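Local structure of putative PAS/PAC sensor protein (Nakamurella multipartita DSM 44233, 6HMJ) at residues Leu64-His78 against Glu86-Thr98. The protein is a blue-light receptor of the light-oxygen-voltage class that carries flavin mononucleotide and mediates RNA binding and translational regulation. Sequence-based numbering, arbitrary orientation.
Sequences LQRCLATGRPVVVNH and EPRPAMTTLTALT
His78 reaches across to the neighbouring strand, where its ring edge meets the hydroxyl of Thr92: NE2 and OG1 are 2.8 Å apart, near the ring plane, and either may be the donor. CG of His78 sits between its own backbone N and carbonyl carbon (chi1 64°), which lays one ring face over Ala90, whose backbone C lies above the ring centre. Trp60 of helix 54-70 packs edge-to-face with this imidazole and also hydrogen-bonds Thr92 OG1, giving the hydroxyl two partners. Backbone pairing of Val74 with Leu94, Val76 with Thr92 and His78 with Ala90 joins 74-78 and 86-97, parts of the hairpin of strands 74-82 and 85-97; within the chain 74-82 is an outermost strand of the N-terminal PAS-type sheet, with helix 54-70 against one face. On that face Leu94 leans its CD1 between strand and helix, 4.3 Å from Val74 CB and 3.7 Å from Leu64 N. Cys67 turns SG toward strand 86-97, 4.1 Å from Leu94 CB and 3.9 Å from Ala96 CB. After the helix, Gly71 turns with positive phi (75°), bringing its CA against the Ala96 methyl. The other sheet face carries Val75, whose CG1 lies obliquely across Met91, 3.6 Å from CG; Asn77, directly opposite Met91 in a non-hydrogen-bonded pair, brings OD1 to the same methylene. Val75 also packs on Phe12 of the second subunit, and Thr93 on its counterpart there, placing this face at the dimer interface.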
loop_
_atom_site.group_PDB
_atom_site.type_symbol
_atom_site.label_atom_id
_atom_site.label_comp_id
_atom_site.label_asym_id
_atom_site.label_seq_id
_atom_site.Cartn_x
_atom_site.Cartn_y
_atom_site.Cartn_z
ATOM N N LEU A 64 -8.105 -23.883 -56.758
ATOM C CA LEU A 64 -8.048 -25.307 -57.072
ATOM C C LEU A 64 -7.572 -25.536 -58.501
ATOM O O LEU A 64 -6.743 -26.420 -58.750
ATOM C CB LEU A 64 -9.417 -25.945 -56.848
ATOM C CG LEU A 64 -9.530 -27.438 -57.157
ATOM C CD1 LEU A 64 -8.353 -28.212 -56.586
ATOM C CD2 LEU A 64 -10.839 -27.982 -56.605
ATOM N N GLN A 65 -8.085 -24.755 -59.455
ATOM C CA GLN A 65 -7.620 -24.872 -60.832
ATOM C C GLN A 65 -6.166 -24.428 -60.961
ATOM O O GLN A 65 -5.401 -25.008 -61.740
ATOM C CB GLN A 65 -8.514 -24.052 -61.764
ATOM C CG GLN A 65 -9.853 -24.701 -62.075
ATOM C CD GLN A 65 -9.701 -26.058 -62.729
ATOM O OE1 GLN A 65 -8.726 -26.312 -63.437
ATOM N NE2 GLN A 65 -10.659 -26.945 -62.485
ATOM N N ARG A 66 -5.767 -23.406 -60.203
ATOM C CA ARG A 66 -4.394 -22.919 -60.280
ATOM C C ARG A 66 -3.409 -23.970 -59.784
ATOM O O ARG A 66 -2.389 -24.235 -60.432
ATOM C CB ARG A 66 -4.251 -21.627 -59.475
ATOM C CG ARG A 66 -2.816 -21.140 -59.332
ATOM C CD ARG A 66 -2.751 -19.703 -58.832
ATOM N NE ARG A 66 -3.704 -19.448 -57.752
ATOM C CZ ARG A 66 -4.918 -18.924 -57.917
ATOM N NH1 ARG A 66 -5.703 -18.735 -56.864
ATOM N NH2 ARG A 66 -5.352 -18.585 -59.126
ATOM N N CYS A 67 -3.696 -24.579 -58.629
ATOM C CA CYS A 67 -2.801 -25.597 -58.090
ATOM C C CYS A 67 -2.676 -26.784 -59.035
ATOM O O CYS A 67 -1.615 -27.414 -59.103
ATOM C CB CYS A 67 -3.295 -26.063 -56.719
ATOM S SG CYS A 67 -2.170 -27.197 -55.853
ATOM N N LEU A 68 -3.742 -27.105 -59.769
ATOM C CA LEU A 68 -3.674 -28.191 -60.739
ATOM C C LEU A 68 -2.670 -27.863 -61.838
ATOM O O LEU A 68 -1.689 -28.586 -62.044
ATOM C CB LEU A 68 -5.062 -28.437 -61.335
ATOM C CG LEU A 68 -6.070 -29.204 -60.473
ATOM C CD1 LEU A 68 -7.449 -29.163 -61.121
ATOM C CD2 LEU A 68 -5.640 -30.638 -60.221
ATOM N N ALA A 69 -2.873 -26.738 -62.526
ATOM C CA ALA A 69 -2.021 -26.393 -63.658
ATOM C C ALA A 69 -0.614 -26.034 -63.197
ATOM O O ALA A 69 0.377 -26.496 -63.775
ATOM C CB ALA A 69 -2.639 -25.239 -64.445
ATOM N N THR A 70 -0.507 -25.208 -62.155
ATOM C CA THR A 70 0.799 -24.733 -61.720
ATOM C C THR A 70 1.534 -25.769 -60.876
ATOM O O THR A 70 2.762 -25.882 -60.963
ATOM C CB THR A 70 0.643 -23.436 -60.919
ATOM O OG1 THR A 70 -0.034 -23.713 -59.686
ATOM C CG2 THR A 70 -0.151 -22.403 -61.709
ATOM N N GLY A 71 0.813 -26.532 -60.056
ATOM C CA GLY A 71 1.465 -27.416 -59.115
ATOM C C GLY A 71 2.067 -26.719 -57.917
ATOM O O GLY A 71 2.677 -27.384 -57.071
ATOM N N ARG A 72 1.912 -25.403 -57.819
ATOM C CA ARG A 72 2.396 -24.497 -56.789
ATOM C C ARG A 72 1.388 -24.444 -55.643
ATOM O O ARG A 72 0.179 -24.409 -55.887
ATOM C CB ARG A 72 2.559 -23.105 -57.394
ATOM C CG ARG A 72 3.605 -23.034 -58.507
ATOM C CD ARG A 72 3.595 -21.678 -59.204
ATOM N NE ARG A 72 4.590 -21.589 -60.271
ATOM C CZ ARG A 72 4.742 -20.535 -61.070
ATOM N NH1 ARG A 72 3.950 -19.478 -60.939
ATOM N NH2 ARG A 72 5.675 -20.542 -62.013
ATOM N N PRO A 73 1.818 -24.441 -54.380
ATOM C CA PRO A 73 0.843 -24.405 -53.283
ATOM C C PRO A 73 -0.030 -23.160 -53.346
ATOM O O PRO A 73 0.385 -22.104 -53.827
ATOM C CB PRO A 73 1.722 -24.415 -52.028
ATOM C CG PRO A 73 2.940 -25.153 -52.453
ATOM C CD PRO A 73 3.171 -24.769 -53.892
ATOM N N VAL A 74 -1.256 -23.298 -52.843
ATOM C CA VAL A 74 -2.233 -22.215 -52.851
ATOM C C VAL A 74 -2.968 -22.205 -51.519
ATOM O O VAL A 74 -3.258 -23.263 -50.949
ATOM C CB VAL A 74 -3.239 -22.369 -54.013
ATOM C CG1 VAL A 74 -4.188 -21.181 -54.059
ATOM C CG2 VAL A 74 -2.507 -22.537 -55.339
ATOM N N VAL A 75 -3.265 -21.006 -51.020
ATOM C CA VAL A 75 -4.066 -20.828 -49.816
ATOM C C VAL A 75 -5.203 -19.867 -50.132
ATOM O O VAL A 75 -4.992 -18.832 -50.773
ATOM C CB VAL A 75 -3.224 -20.304 -48.635
ATOM C CG1 VAL A 75 -4.108 -20.058 -47.421
ATOM C CG2 VAL A 75 -2.106 -21.282 -48.302
ATOM N N VAL A 76 -6.405 -20.208 -49.674
ATOM C CA VAL A 76 -7.604 -19.414 -49.925
ATOM C C VAL A 76 -8.318 -19.197 -48.598
ATOM O O VAL A 76 -8.698 -20.167 -47.930
ATOM C CB VAL A 76 -8.542 -20.086 -50.941
ATOM C CG1 VAL A 76 -9.858 -19.325 -51.035
ATOM C CG2 VAL A 76 -7.873 -20.162 -52.307
ATOM N N ASN A 77 -8.508 -17.934 -48.224
ATOM C CA ASN A 77 -9.290 -17.585 -47.048
ATOM C C ASN A 77 -10.764 -17.502 -47.420
ATOM O O ASN A 77 -11.121 -16.943 -48.461
ATOM C CB ASN A 77 -8.825 -16.249 -46.467
ATOM C CG ASN A 77 -7.379 -16.282 -46.008
ATOM O OD1 ASN A 77 -6.820 -17.347 -45.750
ATOM N ND2 ASN A 77 -6.767 -15.109 -45.901
ATOM N N HIS A 78 -11.618 -18.050 -46.562
ATOM C CA HIS A 78 -13.043 -18.132 -46.854
ATOM C C HIS A 78 -13.802 -18.388 -45.558
ATOM O O HIS A 78 -13.226 -18.403 -44.467
ATOM C CB HIS A 78 -13.328 -19.233 -47.876
ATOM C CG HIS A 78 -12.987 -20.607 -47.389
ATOM N ND1 HIS A 78 -13.862 -21.371 -46.648
ATOM C CD2 HIS A 78 -11.864 -21.349 -47.527
ATOM C CE1 HIS A 78 -13.297 -22.528 -46.359
ATOM N NE2 HIS A 78 -12.083 -22.540 -46.879
ATOM N N GLU A 86 -24.119 -18.455 -37.458
ATOM C CA GLU A 86 -23.258 -17.558 -38.213
ATOM C C GLU A 86 -22.083 -18.338 -38.807
ATOM O O GLU A 86 -21.594 -19.294 -38.202
ATOM C CB GLU A 86 -22.756 -16.433 -37.310
ATOM C CG GLU A 86 -21.984 -15.334 -38.023
ATOM C CD GLU A 86 -22.886 -14.419 -38.838
ATOM O OE1 GLU A 86 -24.093 -14.333 -38.524
ATOM O OE2 GLU A 86 -22.389 -13.784 -39.791
ATOM N N PRO A 87 -21.619 -17.960 -40.002
ATOM C CA PRO A 87 -20.488 -18.679 -40.601
ATOM C C PRO A 87 -19.241 -18.624 -39.731
ATOM O O PRO A 87 -19.049 -17.706 -38.929
ATOM C CB PRO A 87 -20.264 -17.952 -41.933
ATOM C CG PRO A 87 -21.561 -17.320 -42.242
ATOM C CD PRO A 87 -22.167 -16.949 -40.924
ATOM N N ARG A 88 -18.371 -19.638 -39.912
ATOM C CA ARG A 88 -17.103 -19.714 -39.211
ATOM C C ARG A 88 -15.960 -19.306 -40.134
ATOM O O ARG A 88 -16.016 -19.548 -41.343
ATOM C CB ARG A 88 -16.841 -21.133 -38.697
ATOM C CG ARG A 88 -17.860 -21.642 -37.695
ATOM C CD ARG A 88 -18.765 -22.674 -38.333
ATOM N NE ARG A 88 -18.036 -23.890 -38.688
ATOM C CZ ARG A 88 -18.466 -24.797 -39.560
ATOM N NH1 ARG A 88 -19.628 -24.633 -40.180
ATOM N NH2 ARG A 88 -17.731 -25.870 -39.815
ATOM N N PRO A 89 -14.907 -18.689 -39.603
ATOM C CA PRO A 89 -13.736 -18.401 -40.437
ATOM C C PRO A 89 -12.980 -19.680 -40.752
ATOM O O PRO A 89 -12.853 -20.570 -39.908
ATOM C CB PRO A 89 -12.906 -17.454 -39.567
ATOM C CG PRO A 89 -13.245 -17.858 -38.175
ATOM C CD PRO A 89 -14.697 -18.273 -38.204
ATOM N N ALA A 90 -12.475 -19.768 -41.979
ATOM C CA ALA A 90 -11.824 -20.985 -42.430
ATOM C C ALA A 90 -10.723 -20.643 -43.422
ATOM O O ALA A 90 -10.572 -19.499 -43.855
ATOM C CB ALA A 90 -12.833 -21.952 -43.057
ATOM N N MET A 91 -9.951 -21.669 -43.776
ATOM C CA MET A 91 -8.812 -21.519 -44.671
ATOM C C MET A 91 -8.556 -22.869 -45.325
ATOM O O MET A 91 -8.554 -23.899 -44.643
ATOM C CB MET A 91 -7.574 -21.038 -43.901
ATOM C CG MET A 91 -6.314 -20.860 -44.744
ATOM S SD MET A 91 -4.820 -21.534 -43.976
ATOM C CE MET A 91 -5.228 -23.278 -43.887
ATOM N N THR A 92 -8.363 -22.863 -46.641
ATOM C CA THR A 92 -8.043 -24.069 -47.390
ATOM C C THR A 92 -6.611 -23.977 -47.892
ATOM O O THR A 92 -6.207 -22.944 -48.438
ATOM C CB THR A 92 -8.995 -24.263 -48.574
ATOM O OG1 THR A 92 -10.339 -24.379 -48.095
ATOM C CG2 THR A 92 -8.633 -25.518 -49.360
ATOM N N THR A 93 -5.853 -25.049 -47.698
ATOM C CA THR A 93 -4.516 -25.183 -48.255
ATOM C C THR A 93 -4.536 -26.274 -49.317
ATOM O O THR A 93 -5.122 -27.342 -49.112
ATOM C CB THR A 93 -3.495 -25.522 -47.167
ATOM O OG1 THR A 93 -3.514 -24.506 -46.157
ATOM C CG2 THR A 93 -2.094 -25.618 -47.751
ATOM N N LEU A 94 -3.884 -26.006 -50.446
ATOM C CA LEU A 94 -3.882 -26.917 -51.583
ATOM C C LEU A 94 -2.441 -27.192 -51.984
ATOM O O LEU A 94 -1.688 -26.257 -52.272
ATOM C CB LEU A 94 -4.665 -26.329 -52.761
ATOM C CG LEU A 94 -6.113 -25.922 -52.483
ATOM C CD1 LEU A 94 -6.598 -24.950 -53.544
ATOM C CD2 LEU A 94 -7.025 -27.136 -52.420
ATOM N N THR A 95 -2.064 -28.467 -51.996
ATOM C CA THR A 95 -0.760 -28.898 -52.477
ATOM C C THR A 95 -0.950 -29.993 -53.517
ATOM O O THR A 95 -1.874 -30.808 -53.426
ATOM C CB THR A 95 0.135 -29.395 -51.337
ATOM O OG1 THR A 95 -0.554 -30.392 -50.577
ATOM C CG2 THR A 95 0.511 -28.238 -50.424
ATOM N N ALA A 96 -0.064 -30.002 -54.507
ATOM C CA ALA A 96 -0.149 -30.919 -55.633
ATOM C C ALA A 96 0.867 -32.045 -55.492
ATOM O O ALA A 96 1.977 -31.843 -54.987
ATOM C CB ALA A 96 0.083 -30.181 -56.954
ATOM N N LEU A 97 0.475 -33.230 -55.947
ATOM C CA LEU A 97 1.326 -34.413 -55.918
ATOM C C LEU A 97 1.878 -34.618 -57.324
ATOM O O LEU A 97 1.144 -35.018 -58.235
ATOM C CB LEU A 97 0.545 -35.640 -55.452
ATOM C CG LEU A 97 -0.037 -35.621 -54.037
ATOM C CD1 LEU A 97 -0.951 -36.821 -53.829
ATOM C CD2 LEU A 97 1.067 -35.608 -52.993
ATOM N N THR A 98 3.164 -34.334 -57.498
ATOM C CA THR A 98 3.778 -34.342 -58.819
ATOM C C THR A 98 4.133 -35.761 -59.247
ATOM O O THR A 98 5.042 -35.968 -60.053
ATOM C CB THR A 98 5.048 -33.472 -58.853
ATOM O OG1 THR A 98 6.143 -34.197 -58.281
ATOM C CG2 THR A 98 4.837 -32.181 -58.071
#